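Local atomic coordinates of putative uncharacterized protein (Coprinopsis cinerea, PDB entry 3W9A), a protein that probably hydrolyses beta-glucan chains, as the catalytic beta-jelly-roll domain of a family 131 glycoside hydrolase. Residues F199-L204 and W215-V220; R60-T65 and T79-Q84. All blocks are in the same frame, centred on the assembly; numbering follows the deposited sequence.

How the contacts relate
Both contacts cross the interior of one beta-sandwich, and their centres lie only 5 Å apart. Each takes one segment from each sheet: 215-220 and 60-65 are neighbours in one, 199-204 and 79-84 in the other. Within the first sheet, Trp215 O lies 2.6 Å from Val64 N, a probable backbone hydrogen bond joining contact 1 to contact 2. In the other sheet, His200 ND1 lies 2.4 Å from Glu80 OE1, also a probable hydrogen bond, though the distance is short and its exact value doubtful. A glycerol, probably from the crystallisation liquor, is bonded to His200 NE2; this alone does not locate the active site.

Contact 1 (F199-L204 and W215-V220); sequences FHVGVL and WYVSGV
Val203 and Trp215 mark where the two segments come nearest in backbone terms, with Val203 CA 7.8 Å from Trp215 CA. That spacing is one of layers: 199-204 and 215-220 belong to opposing sheets of the jelly-roll sandwich, and residues 201 to 203 run almost antiparallel to 215-220, the directions differing by 167°. The chain turns a corner at Gly202, whose backbone angles would drive a beta carbon into the carbonyl oxygen of Val201. Val201 and Val203, before and after the corner, both send their side chains into the interior. Val201 forks between two valines of the other sheet, with CG1 4.3 Å from Val217 CG1 and CG2 4.4 Å from Val220 CG1, a fairly loose apolar fit. Val203 packs more tightly, crossing the Trp215 side chain at about a right angle. With CG1 anti to its own N (chi1 -173°), both methyls are turned to the indole. Val203 CG2 makes a CH-pi contact over one face of the Trp215 indole, 3.6 Å from the centroid of the five-membered ring and 16° off its normal. Beside it, Val203 CG1 sits 3.6 Å from Trp215 NE1, whose hydrogen bond goes to Glu213 OE1.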
loop_
_atom_site.group_PDB
_atom_site.type_symbol
_atom_site.label_atom_id
_atom_site.label_comp_id
_atom_site.label_asym_id
_atom_site.label_seq_id
_atom_site.Cartn_x
_atom_site.Cartn_y
_atom_site.Cartn_z
ATOM N N PHE A 199 -1.014 9.920 -0.813
ATOM C CA PHE A 199 -0.462 8.600 -0.651
ATOM C C PHE A 199 -1.383 7.553 -1.291
ATOM O O PHE A 199 -2.574 7.455 -0.955
ATOM C CB PHE A 199 -0.229 8.301 0.822
ATOM C CG PHE A 199 0.434 6.972 1.059
ATOM C CD1 PHE A 199 1.747 6.757 0.639
ATOM C CD2 PHE A 199 -0.240 5.940 1.679
ATOM C CE1 PHE A 199 2.353 5.539 0.836
ATOM C CE2 PHE A 199 0.373 4.709 1.879
ATOM C CZ PHE A 199 1.676 4.514 1.456
ATOM N N HIS A 200 -0.828 6.775 -2.211
ATOM C CA HIS A 200 -1.614 5.912 -3.083
ATOM C C HIS A 200 -1.605 4.497 -2.569
ATOM O O HIS A 200 -0.624 3.773 -2.732
ATOM C CB HIS A 200 -1.095 5.990 -4.520
ATOM C CG HIS A 200 -1.274 7.347 -5.130
ATOM N ND1 HIS A 200 -1.976 7.563 -6.300
ATOM C CD2 HIS A 200 -0.902 8.570 -4.684
ATOM C CE1 HIS A 200 -1.975 8.853 -6.572
ATOM N NE2 HIS A 200 -1.333 9.485 -5.606
ATOM N N VAL A 201 -2.703 4.123 -1.917
ATOM C CA VAL A 201 -2.853 2.775 -1.419
ATOM C C VAL A 201 -3.382 1.930 -2.577
ATOM O O VAL A 201 -4.582 1.864 -2.813
ATOM C CB VAL A 201 -3.816 2.714 -0.225
ATOM C CG1 VAL A 201 -4.012 1.284 0.232
ATOM C CG2 VAL A 201 -3.295 3.574 0.925
ATOM N N GLY A 202 -2.475 1.295 -3.297
ATOM C CA GLY A 202 -2.836 0.553 -4.496
ATOM C C GLY A 202 -1.698 0.383 -5.478
ATOM O O GLY A 202 -0.524 0.396 -5.093
ATOM N N VAL A 203 -2.060 0.227 -6.753
ATOM C CA VAL A 203 -1.124 -0.249 -7.774
ATOM C C VAL A 203 -1.279 0.495 -9.067
ATOM O O VAL A 203 -2.401 0.681 -9.549
ATOM C CB VAL A 203 -1.375 -1.729 -8.119
ATOM C CG1 VAL A 203 -0.294 -2.242 -9.060
ATOM C CG2 VAL A 203 -1.416 -2.556 -6.858
ATOM N N LEU A 204 -0.141 0.905 -9.617
ATOM C CA LEU A 204 -0.048 1.426 -10.958
ATOM C C LEU A 204 0.839 0.492 -11.733
ATOM O O LEU A 204 1.917 0.105 -11.245
ATOM C CB LEU A 204 0.549 2.841 -10.954
ATOM C CG LEU A 204 0.823 3.550 -12.294
ATOM C CD1 LEU A 204 0.780 5.047 -12.048
ATOM C CD2 LEU A 204 2.174 3.174 -12.902
ATOM N N TRP A 215 -3.377 -7.792 -6.321
ATOM C CA TRP A 215 -2.485 -7.511 -5.214
ATOM C C TRP A 215 -3.368 -7.524 -3.974
ATOM O O TRP A 215 -4.536 -7.119 -4.043
ATOM C CB TRP A 215 -1.856 -6.124 -5.388
ATOM C CG TRP A 215 -0.948 -5.991 -6.586
ATOM C CD1 TRP A 215 -1.310 -5.971 -7.905
ATOM C CD2 TRP A 215 0.467 -5.816 -6.554
ATOM N NE1 TRP A 215 -0.201 -5.845 -8.689
ATOM C CE2 TRP A 215 0.906 -5.741 -7.884
ATOM C CE3 TRP A 215 1.406 -5.748 -5.527
ATOM C CZ2 TRP A 215 2.236 -5.560 -8.218
ATOM C CZ3 TRP A 215 2.746 -5.607 -5.864
ATOM C CH2 TRP A 215 3.143 -5.506 -7.194
ATOM N N TYR A 216 -2.845 -8.013 -2.858
ATOM C CA TYR A 216 -3.596 -8.015 -1.612
ATOM C C TYR A 216 -2.945 -7.089 -0.602
ATOM O O TYR A 216 -1.717 -7.053 -0.460
ATOM C CB TYR A 216 -3.723 -9.427 -1.054
ATOM C CG TYR A 216 -4.380 -10.424 -2.001
ATOM C CD1 TYR A 216 -5.663 -10.902 -1.766
ATOM C CD2 TYR A 216 -3.704 -10.901 -3.128
ATOM C CE1 TYR A 216 -6.256 -11.832 -2.603
ATOM C CE2 TYR A 216 -4.302 -11.811 -3.982
ATOM C CZ TYR A 216 -5.568 -12.273 -3.713
ATOM O OH TYR A 216 -6.156 -13.178 -4.560
ATOM N N VAL A 217 -3.776 -6.325 0.093
ATOM C CA VAL A 217 -3.292 -5.287 1.012
ATOM C C VAL A 217 -4.054 -5.412 2.317
ATOM O O VAL A 217 -5.278 -5.542 2.295
ATOM C CB VAL A 217 -3.542 -3.875 0.444
ATOM C CG1 VAL A 217 -3.141 -2.796 1.446
ATOM C CG2 VAL A 217 -2.827 -3.689 -0.876
ATOM N N SER A 218 -3.358 -5.386 3.449
ATOM C CA SER A 218 -4.046 -5.347 4.741
ATOM C C SER A 218 -3.240 -4.617 5.803
ATOM O O SER A 218 -2.059 -4.336 5.619
ATOM C CB SER A 218 -4.359 -6.760 5.210
ATOM O OG SER A 218 -3.163 -7.456 5.457
ATOM N N GLY A 219 -3.901 -4.307 6.913
ATOM C CA GLY A 219 -3.243 -3.677 8.050
ATOM C C GLY A 219 -2.652 -2.314 7.723
ATOM O O GLY A 219 -1.488 -2.038 8.030
ATOM N N VAL A 220 -3.463 -1.465 7.095
ATOM C CA VAL A 220 -3.001 -0.156 6.653
ATOM C C VAL A 220 -3.315 0.892 7.711
ATOM O O VAL A 220 -4.469 1.035 8.109
ATOM C CB VAL A 220 -3.655 0.249 5.318
ATOM C CG1 VAL A 220 -3.062 1.562 4.815
ATOM C CG2 VAL A 220 -3.458 -0.848 4.278
#

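Contact 2 (R60-T65 and T79-Q84); sequences RGLKVT and TELIPQ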
loop_
_atom_site.group_PDB
_atom_site.type_symbol
_atom_site.label_atom_id
_atom_site.label_comp_id
_atom_site.label_asym_id
_atom_site.label_seq_id
_atom_site.Cartn_x
_atom_site.Cartn_y
_atom_site.Cartn_z
ATOM N N ARG A 60 -10.907 -8.279 7.721
ATOM C CA ARG A 60 -10.675 -8.649 6.326
ATOM C C ARG A 60 -9.502 -7.904 5.695
ATOM O O ARG A 60 -8.925 -7.015 6.308
ATOM C CB ARG A 60 -11.963 -8.458 5.520
ATOM C CG ARG A 60 -12.454 -7.042 5.454
ATOM C CD ARG A 60 -13.833 -6.995 4.824
ATOM N NE ARG A 60 -14.847 -7.505 5.734
ATOM C CZ ARG A 60 -15.397 -6.822 6.734
ATOM N NH1 ARG A 60 -15.059 -5.561 6.992
ATOM N NH2 ARG A 60 -16.303 -7.426 7.497
ATOM N N GLY A 61 -9.124 -8.321 4.490
ATOM C CA GLY A 61 -8.152 -7.586 3.664
ATOM C C GLY A 61 -8.733 -7.133 2.320
ATOM O O GLY A 61 -9.868 -7.454 1.962
ATOM N N LEU A 62 -7.938 -6.375 1.575
ATOM C CA LEU A 62 -8.359 -5.819 0.304
ATOM C C LEU A 62 -7.623 -6.484 -0.835
ATOM O O LEU A 62 -6.389 -6.529 -0.832
ATOM C CB LEU A 62 -8.072 -4.331 0.277
ATOM C CG LEU A 62 -8.424 -3.588 -1.005
ATOM C CD1 LEU A 62 -9.934 -3.471 -1.193
ATOM C CD2 LEU A 62 -7.803 -2.206 -0.965
ATOM N N LYS A 63 -8.370 -7.022 -1.793
ATOM C CA LYS A 63 -7.786 -7.444 -3.073
ATOM C C LYS A 63 -7.875 -6.280 -4.031
ATOM O O LYS A 63 -8.964 -5.819 -4.347
ATOM C CB LYS A 63 -8.542 -8.631 -3.680
ATOM C CG LYS A 63 -7.758 -9.298 -4.808
ATOM C CD LYS A 63 -8.591 -10.113 -5.805
ATOM C CE LYS A 63 -9.774 -10.823 -5.240
ATOM N NZ LYS A 63 -10.348 -11.840 -6.187
ATOM N N VAL A 64 -6.733 -5.807 -4.507
ATOM C CA VAL A 64 -6.692 -4.692 -5.453
ATOM C C VAL A 64 -6.489 -5.308 -6.813
ATOM O O VAL A 64 -5.508 -5.983 -7.016
ATOM C CB VAL A 64 -5.530 -3.726 -5.091
ATOM C CG1 VAL A 64 -5.217 -2.777 -6.234
ATOM C CG2 VAL A 64 -5.856 -2.968 -3.811
ATOM N N THR A 65 -7.411 -5.076 -7.747
ATOM C CA THR A 65 -7.277 -5.624 -9.093
ATOM C C THR A 65 -7.108 -4.534 -10.155
ATOM O O THR A 65 -7.910 -3.598 -10.245
ATOM C CB THR A 65 -8.485 -6.540 -9.466
ATOM O OG1 THR A 65 -8.566 -7.645 -8.561
ATOM C CG2 THR A 65 -8.363 -7.084 -10.909
ATOM N N THR A 79 -5.337 1.270 -9.927
ATOM C CA THR A 79 -6.411 1.079 -8.948
ATOM C C THR A 79 -5.834 1.513 -7.634
ATOM O O THR A 79 -5.011 0.802 -7.073
ATOM C CB THR A 79 -6.836 -0.381 -8.836
ATOM O OG1 THR A 79 -7.454 -0.796 -10.061
ATOM C CG2 THR A 79 -7.818 -0.566 -7.683
ATOM N N GLU A 80 -6.215 2.698 -7.169
ATOM C CA GLU A 80 -5.539 3.325 -6.030
ATOM C C GLU A 80 -6.547 4.058 -5.151
ATOM O O GLU A 80 -7.373 4.819 -5.646
ATOM C CB GLU A 80 -4.459 4.302 -6.520
ATOM C CG GLU A 80 -3.927 3.908 -7.884
ATOM C CD GLU A 80 -2.860 4.807 -8.455
ATOM O OE1 GLU A 80 -2.619 5.913 -7.945
ATOM O OE2 GLU A 80 -2.244 4.372 -9.450
ATOM N N LEU A 81 -6.474 3.820 -3.854
ATOM C CA LEU A 81 -7.203 4.633 -2.877
ATOM C C LEU A 81 -6.248 5.622 -2.255
ATOM O O LEU A 81 -5.032 5.433 -2.321
ATOM C CB LEU A 81 -7.776 3.729 -1.786
ATOM C CG LEU A 81 -8.819 2.708 -2.244
ATOM C CD1 LEU A 81 -8.741 1.447 -1.391
ATOM C CD2 LEU A 81 -10.223 3.299 -2.214
ATOM N N ILE A 82 -6.796 6.664 -1.644
ATOM C CA ILE A 82 -6.010 7.677 -0.952
ATOM C C ILE A 82 -6.605 7.877 0.436
ATOM O O ILE A 82 -7.818 7.818 0.600
ATOM C CB ILE A 82 -6.054 9.042 -1.658
ATOM C CG1 ILE A 82 -5.741 8.924 -3.161
ATOM C CG2 ILE A 82 -5.148 10.056 -0.967
ATOM C CD1 ILE A 82 -4.293 8.658 -3.490
ATOM N N PRO A 83 -5.755 8.060 1.449
ATOM C CA PRO A 83 -6.327 8.319 2.761
ATOM C C PRO A 83 -7.208 9.550 2.760
ATOM O O PRO A 83 -6.848 10.560 2.161
ATOM C CB PRO A 83 -5.098 8.558 3.635
ATOM C CG PRO A 83 -4.037 7.736 2.991
ATOM C CD PRO A 83 -4.298 7.890 1.514
ATOM N N GLN A 84 -8.359 9.438 3.410
ATOM C CA GLN A 84 -9.219 10.579 3.691
ATOM C C GLN A 84 -9.043 10.933 5.158
ATOM O O GLN A 84 -9.362 10.119 6.027
ATOM C CB GLN A 84 -10.682 10.225 3.427
ATOM C CG GLN A 84 -11.681 11.334 3.784
ATOM C CD GLN A 84 -11.570 12.524 2.851
ATOM O OE1 GLN A 84 -11.778 12.411 1.648
ATOM N NE2 GLN A 84 -11.308 13.686 3.417
#
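Val64 overlaps Thr79 flank to flank, the two side chains sliding past each other in opposite directions. The touching is done by one methyl on each side, Val64 CG1 lying 3.7 Å from Thr79 CG2, and the same valine methyl also rests 3.7 Å from Thr79 O. What Thr79 does with its other branch gives the contact its polar end. OG1 stands anti to the carbonyl carbon (chi1 -67°), which leaves CG2 for the valine and carries the hydroxyl to the backbone of Thr65, the neighbour of that valine. There Thr79 OG1 donates a hydrogen bond of 2.8 Å to Thr65 O, approaching from above the carbonyl plane, 41° out of it. A valine in place of Thr79 would probably leave the Thr65 carbonyl without this donor from the facing sheet and lose the one hydrogen bond between the two segments. Strands 61-65 and 79-83 face each other across the jelly-roll sandwich: their axes come within 7.4 Å and their directions differ by 131°. Strand 61-66 pairs with 44-47 and 213-224, whereas 77-83 pairs with 30-34 and 203-205. Farther along, where the strands have spread, longer side chains bridge the interior. Leu62 and Leu81 reach toward each other tip to tip, Leu62 CD2 meeting Leu81 CD1 at 3.8 Å, and Leu44 of strand 44-47 packs against both of them and against Thr79. The Thr65 side chain points away from 79-84, and its OG1 is hydrogen-bonded to Asp214 OD1.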